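Local coordinates for putative leucoanthocyanidin reductase 1 (Vitis vinifera, PDB 3I6I), which probably catalyses the NADPH-dependent reduction of leucoanthocyanidins to flavan-3-ols such as catechin, a step in flavonoid biosynthesis, at residues V130-N135 with N262-S267; K77-H82 with V103-A108. All blocks are in the same frame, centred on the assembly; numbering follows the deposited sequence. Where two conformers were deposited one is given.

Contact 1: residues V130-N135 with N262-S267; sequences VEPGLN and NIIPQS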
loop_
_atom_site.group_PDB
_atom_site.type_symbol
_atom_site.label_atom_id
_atom_site.label_comp_id
_atom_site.label_asym_id
_atom_site.label_seq_id
_atom_site.Cartn_x
_atom_site.Cartn_y
_atom_site.Cartn_z
ATOM N N VAL A 130 -6.682 -8.672 -14.806
ATOM C CA VAL A 130 -7.021 -10.064 -15.032
ATOM C C VAL A 130 -6.906 -10.925 -13.776
ATOM O O VAL A 130 -6.349 -10.503 -12.776
ATOM C CB VAL A 130 -6.148 -10.695 -16.185
ATOM C CG1 VAL A 130 -6.348 -9.886 -17.455
ATOM C CG2 VAL A 130 -4.619 -10.791 -15.771
ATOM N N GLU A 131 -7.423 -12.149 -13.854
ATOM C CA GLU A 131 -7.259 -13.078 -12.738
ATOM C C GLU A 131 -5.784 -13.494 -12.670
ATOM O O GLU A 131 -5.125 -13.579 -13.699
ATOM C CB GLU A 131 -8.132 -14.298 -12.903
ATOM C CG GLU A 131 -9.631 -14.004 -12.856
ATOM C CD GLU A 131 -10.158 -13.812 -11.447
ATOM O OE1 GLU A 131 -9.333 -13.753 -10.499
ATOM O OE2 GLU A 131 -11.419 -13.734 -11.272
ATOM N N PRO A 132 -5.269 -13.806 -11.475
ATOM C CA PRO A 132 -5.941 -13.791 -10.170
ATOM C C PRO A 132 -5.820 -12.457 -9.399
ATOM O O PRO A 132 -6.235 -12.380 -8.250
ATOM C CB PRO A 132 -5.257 -14.937 -9.436
ATOM C CG PRO A 132 -3.811 -14.889 -9.957
ATOM C CD PRO A 132 -3.936 -14.446 -11.402
ATOM N N GLY A 133 -5.276 -11.409 -10.019
ATOM C CA GLY A 133 -5.299 -10.072 -9.433
ATOM C C GLY A 133 -6.743 -9.686 -9.118
ATOM O O GLY A 133 -7.027 -9.129 -8.045
ATOM N N LEU A 134 -7.647 -10.028 -10.049
ATOM C CA LEU A 134 -9.058 -9.658 -9.924
ATOM C C LEU A 134 -9.682 -10.214 -8.660
ATOM O O LEU A 134 -10.499 -9.528 -8.041
ATOM C CB LEU A 134 -9.875 -10.080 -11.146
ATOM C CG LEU A 134 -11.312 -9.543 -11.317
ATOM C CD1 LEU A 134 -11.426 -7.994 -11.220
ATOM C CD2 LEU A 134 -11.956 -10.068 -12.612
ATOM N N ASN A 135 -9.329 -11.443 -8.300
ATOM C CA ASN A 135 -9.880 -12.038 -7.058
ATOM C C ASN A 135 -9.517 -11.248 -5.836
ATOM O O ASN A 135 -10.370 -10.996 -4.994
ATOM C CB ASN A 135 -9.421 -13.479 -6.907
ATOM C CG ASN A 135 -10.206 -14.213 -5.839
ATOM O OD1 ASN A 135 -11.404 -14.403 -5.977
ATOM N ND2 ASN A 135 -9.560 -14.528 -4.746
ATOM N N ASN A 262 -2.016 -19.150 -12.420
ATOM C CA ASN A 262 -2.673 -19.173 -11.109
ATOM C C ASN A 262 -1.771 -19.686 -9.984
ATOM O O ASN A 262 -2.202 -20.487 -9.120
ATOM C CB ASN A 262 -3.951 -20.009 -11.196
ATOM C CG ASN A 262 -5.148 -19.190 -11.579
ATOM O OD1 ASN A 262 -5.435 -18.152 -10.957
ATOM N ND2 ASN A 262 -5.882 -19.655 -12.599
ATOM N N ILE A 263 -0.512 -19.243 -10.022
ATOM C CA ILE A 263 0.484 -19.566 -9.003
ATOM C C ILE A 263 0.481 -18.381 -8.030
ATOM O O ILE A 263 0.709 -17.264 -8.447
ATOM C CB ILE A 263 1.889 -19.760 -9.668
ATOM C CG1 ILE A 263 1.867 -20.986 -10.589
ATOM C CG2 ILE A 263 2.985 -19.880 -8.629
ATOM C CD1 ILE A 263 3.077 -21.073 -11.552
ATOM N N ILE A 264 0.122 -18.599 -6.764
ATOM C CA ILE A 264 -0.011 -17.488 -5.794
ATOM C C ILE A 264 1.258 -17.363 -4.950
ATOM O O ILE A 264 1.664 -18.354 -4.338
ATOM C CB ILE A 264 -1.214 -17.689 -4.841
ATOM C CG1 ILE A 264 -2.499 -17.922 -5.654
ATOM C CG2 ILE A 264 -1.376 -16.478 -3.879
ATOM C CD1 ILE A 264 -2.732 -16.912 -6.782
ATOM N N PRO A 265 1.841 -16.144 -4.839
ATOM C CA PRO A 265 1.367 -14.845 -5.353
ATOM C C PRO A 265 1.963 -14.391 -6.676
ATOM O O PRO A 265 1.563 -13.323 -7.178
ATOM C CB PRO A 265 1.805 -13.869 -4.250
ATOM C CG PRO A 265 3.117 -14.447 -3.812
ATOM C CD PRO A 265 2.918 -15.946 -3.845
ATOM N N GLN A 266 2.893 -15.155 -7.252
ATOM C CA GLN A 266 3.549 -14.717 -8.492
ATOM C C GLN A 266 2.594 -14.240 -9.609
ATOM O O GLN A 266 2.848 -13.198 -10.239
ATOM C CB GLN A 266 4.430 -15.823 -9.060
ATOM C CG GLN A 266 5.687 -16.133 -8.216
ATOM C CD GLN A 266 5.497 -17.229 -7.157
ATOM O OE1 GLN A 266 4.468 -17.312 -6.475
ATOM N NE2 GLN A 266 6.512 -18.061 -7.013
ATOM N N SER A 267 1.538 -15.015 -9.863
ATOM C CA SER A 267 0.575 -14.733 -10.942
ATOM C C SER A 267 -0.261 -13.494 -10.596
ATOM O O SER A 267 -0.745 -12.793 -11.484
ATOM C CB SER A 267 -0.351 -15.901 -11.201
ATOM O OG SER A 267 0.320 -17.027 -11.768
#
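The hydroxyl oxygen of Ser267, whose CB rests against Pro132, is gripped twice: OG accepts a fairly straight bond from the backbone N of Ile263 (2.9 Å) and also bonds to the carbonyl oxygen of Ala258, on the preceding helix. Because OG lies anti to the carbonyl carbon and beside the backbone N (chi1 -68°), it turns back into the turn that opens its helix, where Ser267 N in return reaches Ile263 O at 2.8 Å. With the hydroxyl turned inward, serine meets the ring with its CB, 3.8 Å from Pro132 CG, and with its carbonyl oxygen. The proline, preceded by a cis peptide bond and standing as N-cap of helix 133-149, offers a compact, puckered apolar ring against which the other segment packs. Pro132 CD lies 3.6 Å from Ser267 O, and Ile264 CD1 comes to 3.9 Å from Pro132 CG. Asn262 adds its OD1, 3.6 Å from Pro132 CB, sliding past the ring; an asparagine readily adopts the positive phi it has here. The arrangement is a junction between the N-cap of helix 133-149, which carries the NADPH-binding Lys140, and the tight connection from helix 252-260 into helix 266-277 of this NmrA-like reductase.

Contact 2: residues K77-H82 with V103-A108; sequences KILKEH and VKAMKA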
loop_
_atom_site.group_PDB
_atom_site.type_symbol
_atom_site.label_atom_id
_atom_site.label_comp_id
_atom_site.label_asym_id
_atom_site.label_seq_id
_atom_site.Cartn_x
_atom_site.Cartn_y
_atom_site.Cartn_z
ATOM N N LYS A 77 -12.895 -6.119 22.286
ATOM C CA LYS A 77 -12.319 -5.878 23.602
ATOM C C LYS A 77 -11.155 -4.894 23.535
ATOM O O LYS A 77 -11.079 -3.979 24.325
ATOM C CB LYS A 77 -11.889 -7.186 24.283
ATOM C CG LYS A 77 -13.034 -7.911 25.011
ATOM N N ILE A 78 -10.264 -5.100 22.581
ATOM C CA ILE A 78 -9.100 -4.232 22.370
ATOM C C ILE A 78 -9.517 -2.775 22.024
ATOM O O ILE A 78 -9.035 -1.817 22.633
ATOM C CB ILE A 78 -8.239 -4.813 21.235
ATOM C CG1 ILE A 78 -7.395 -5.976 21.776
ATOM C CG2 ILE A 78 -7.382 -3.732 20.581
ATOM C CD1 ILE A 78 -6.631 -6.734 20.698
ATOM N N LEU A 79 -10.444 -2.617 21.083
ATOM C CA LEU A 79 -10.883 -1.278 20.683
ATOM C C LEU A 79 -11.520 -0.531 21.853
ATOM O O LEU A 79 -11.377 0.696 21.969
ATOM C CB LEU A 79 -11.880 -1.351 19.541
ATOM C CG LEU A 79 -11.398 -1.916 18.210
ATOM C CD1 LEU A 79 -12.605 -2.151 17.287
ATOM C CD2 LEU A 79 -10.354 -1.042 17.527
ATOM N N LYS A 80 -12.221 -1.269 22.701
ATOM C CA LYS A 80 -12.884 -0.684 23.857
ATOM C C LYS A 80 -11.896 -0.385 24.964
ATOM O O LYS A 80 -11.861 0.739 25.481
ATOM C CB LYS A 80 -13.991 -1.605 24.406
ATOM C CG LYS A 80 -15.304 -1.588 23.625
ATOM C CD LYS A 80 -16.362 -2.507 24.286
ATOM N N GLU A 81 -11.105 -1.387 25.331
ATOM C CA GLU A 81 -10.163 -1.261 26.449
ATOM C C GLU A 81 -9.153 -0.132 26.209
ATOM O O GLU A 81 -8.860 0.641 27.118
ATOM C CB GLU A 81 -9.432 -2.601 26.693
ATOM C CG GLU A 81 -8.353 -2.583 27.787
ATOM N N HIS A 82 -8.646 -0.028 24.981
ATOM C CA HIS A 82 -7.598 0.943 24.655
ATOM C C HIS A 82 -8.128 2.257 24.071
ATOM O O HIS A 82 -7.346 3.151 23.744
ATOM C CB HIS A 82 -6.566 0.281 23.753
ATOM C CG HIS A 82 -5.870 -0.881 24.406
ATOM N ND1 HIS A 82 -5.010 -0.735 25.477
ATOM C CD2 HIS A 82 -5.952 -2.213 24.172
ATOM C CE1 HIS A 82 -4.570 -1.924 25.857
ATOM N NE2 HIS A 82 -5.123 -2.839 25.077
ATOM N N VAL A 103 -14.191 -5.321 10.826
ATOM C CA VAL A 103 -15.258 -4.374 10.462
ATOM C C VAL A 103 -16.479 -4.604 11.357
ATOM O O VAL A 103 -17.017 -3.661 11.923
ATOM C CB VAL A 103 -15.613 -4.443 8.950
ATOM C CG1 VAL A 103 -16.848 -3.561 8.613
ATOM C CG2 VAL A 103 -14.401 -4.051 8.075
ATOM N N LYS A 104 -16.916 -5.857 11.531
ATOM C CA LYS A 104 -18.054 -6.131 12.427
ATOM C C LYS A 104 -17.774 -5.637 13.859
ATOM O O LYS A 104 -18.667 -5.108 14.550
ATOM C CB LYS A 104 -18.406 -7.621 12.393
ATOM C CG LYS A 104 -18.940 -8.082 11.029
ATOM C CD LYS A 104 -19.744 -9.381 11.126
ATOM C CE LYS A 104 -21.154 -9.171 11.729
ATOM N NZ LYS A 104 -21.988 -8.076 11.053
ATOM N N ALA A 105 -16.526 -5.782 14.307
ATOM C CA ALA A 105 -16.105 -5.351 15.643
ATOM C C ALA A 105 -16.162 -3.840 15.774
ATOM O O ALA A 105 -16.691 -3.307 16.780
ATOM C CB ALA A 105 -14.714 -5.881 15.983
ATOM N N MET A 106 -15.659 -3.144 14.763
ATOM C CA MET A 106 -15.736 -1.683 14.752
ATOM C C MET A 106 -17.178 -1.191 14.734
ATOM O O MET A 106 -17.521 -0.212 15.414
ATOM C CB MET A 106 -14.966 -1.097 13.578
ATOM C CG MET A 106 -13.486 -1.224 13.740
ATOM S SD MET A 106 -12.491 -0.513 12.401
ATOM C CE MET A 106 -13.024 -1.471 11.004
ATOM N N LYS A 107 -18.022 -1.852 13.961
ATOM C CA LYS A 107 -19.436 -1.496 13.933
ATOM C C LYS A 107 -20.084 -1.695 15.299
ATOM O O LYS A 107 -20.863 -0.848 15.743
ATOM C CB LYS A 107 -20.181 -2.318 12.895
ATOM C CG LYS A 107 -21.634 -1.901 12.684
ATOM C CD LYS A 107 -22.364 -2.890 11.770
ATOM C CE LYS A 107 -23.845 -2.527 11.659
ATOM N NZ LYS A 107 -24.647 -3.509 10.864
ATOM N N ALA A 108 -19.777 -2.819 15.950
ATOM C CA ALA A 108 -20.303 -3.102 17.291
ATOM C C ALA A 108 -19.910 -2.084 18.350
ATOM O O ALA A 108 -20.740 -1.705 19.179
ATOM C CB ALA A 108 -19.886 -4.503 17.742
#
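Leu79 holds CG beside its backbone N (chi1 -64°) and extends its second torsion to 169°, which carries CD1 across the gap to the helix of Met106. Met106 takes a similar first torsion, so its CG comes within 3.8 Å of Leu79 CD1, while a bend at chi3 (-61°) turns the methyl end away from the leucine. One methyl thus touches the root of the methionine and not its sulfur: the same CD1 is 4.1 Å from Met106 CA and 4.2 Å from the carbonyl carbon of Ala105. Alanine suits this place because its short CB, 4.5 Å from Leu79 CD1, lets the leucine come up to the backbone of helix 99-109. Leucine's branched end can touch both residues while the side chain also rests on Val87 of strand 86-89; methionine's unbranched chain can bend from its helix towards Val87 and Phe115 of strand 114-116. The helices pack side by side, as expected from the strand order 3-2-1-4-5, in which the helix leading into strand 86-89 and the one leading out of it lie on the same face. With buried carbon groups as its chemistry, the contact carries no directional bond, and its contribution is modest, from dispersion and exclusion of water.

Contact 2 is buried between helices, though towards the periphery of the chain; contact 1 lies nearer the centre but is only partly buried, with Asn262 and Ile264 exposed. The pairs of elements differ too: 77-82 with 103-108 joins two neighbouring helices of the nucleotide-binding Rossmann sheet, whereas 130-135 with 262-267 ties the start of the next long helix to one near the C-terminal end. Their centres are 32 Å apart and they do not touch. Chemistry follows place. Between regular helices on a sheet, plain aliphatic groups suffice; where loops turn into helices, cis peptide bonds and a serine hydroxyl set the backbone, and proline carbons meet both a methyl group and oxygen atoms.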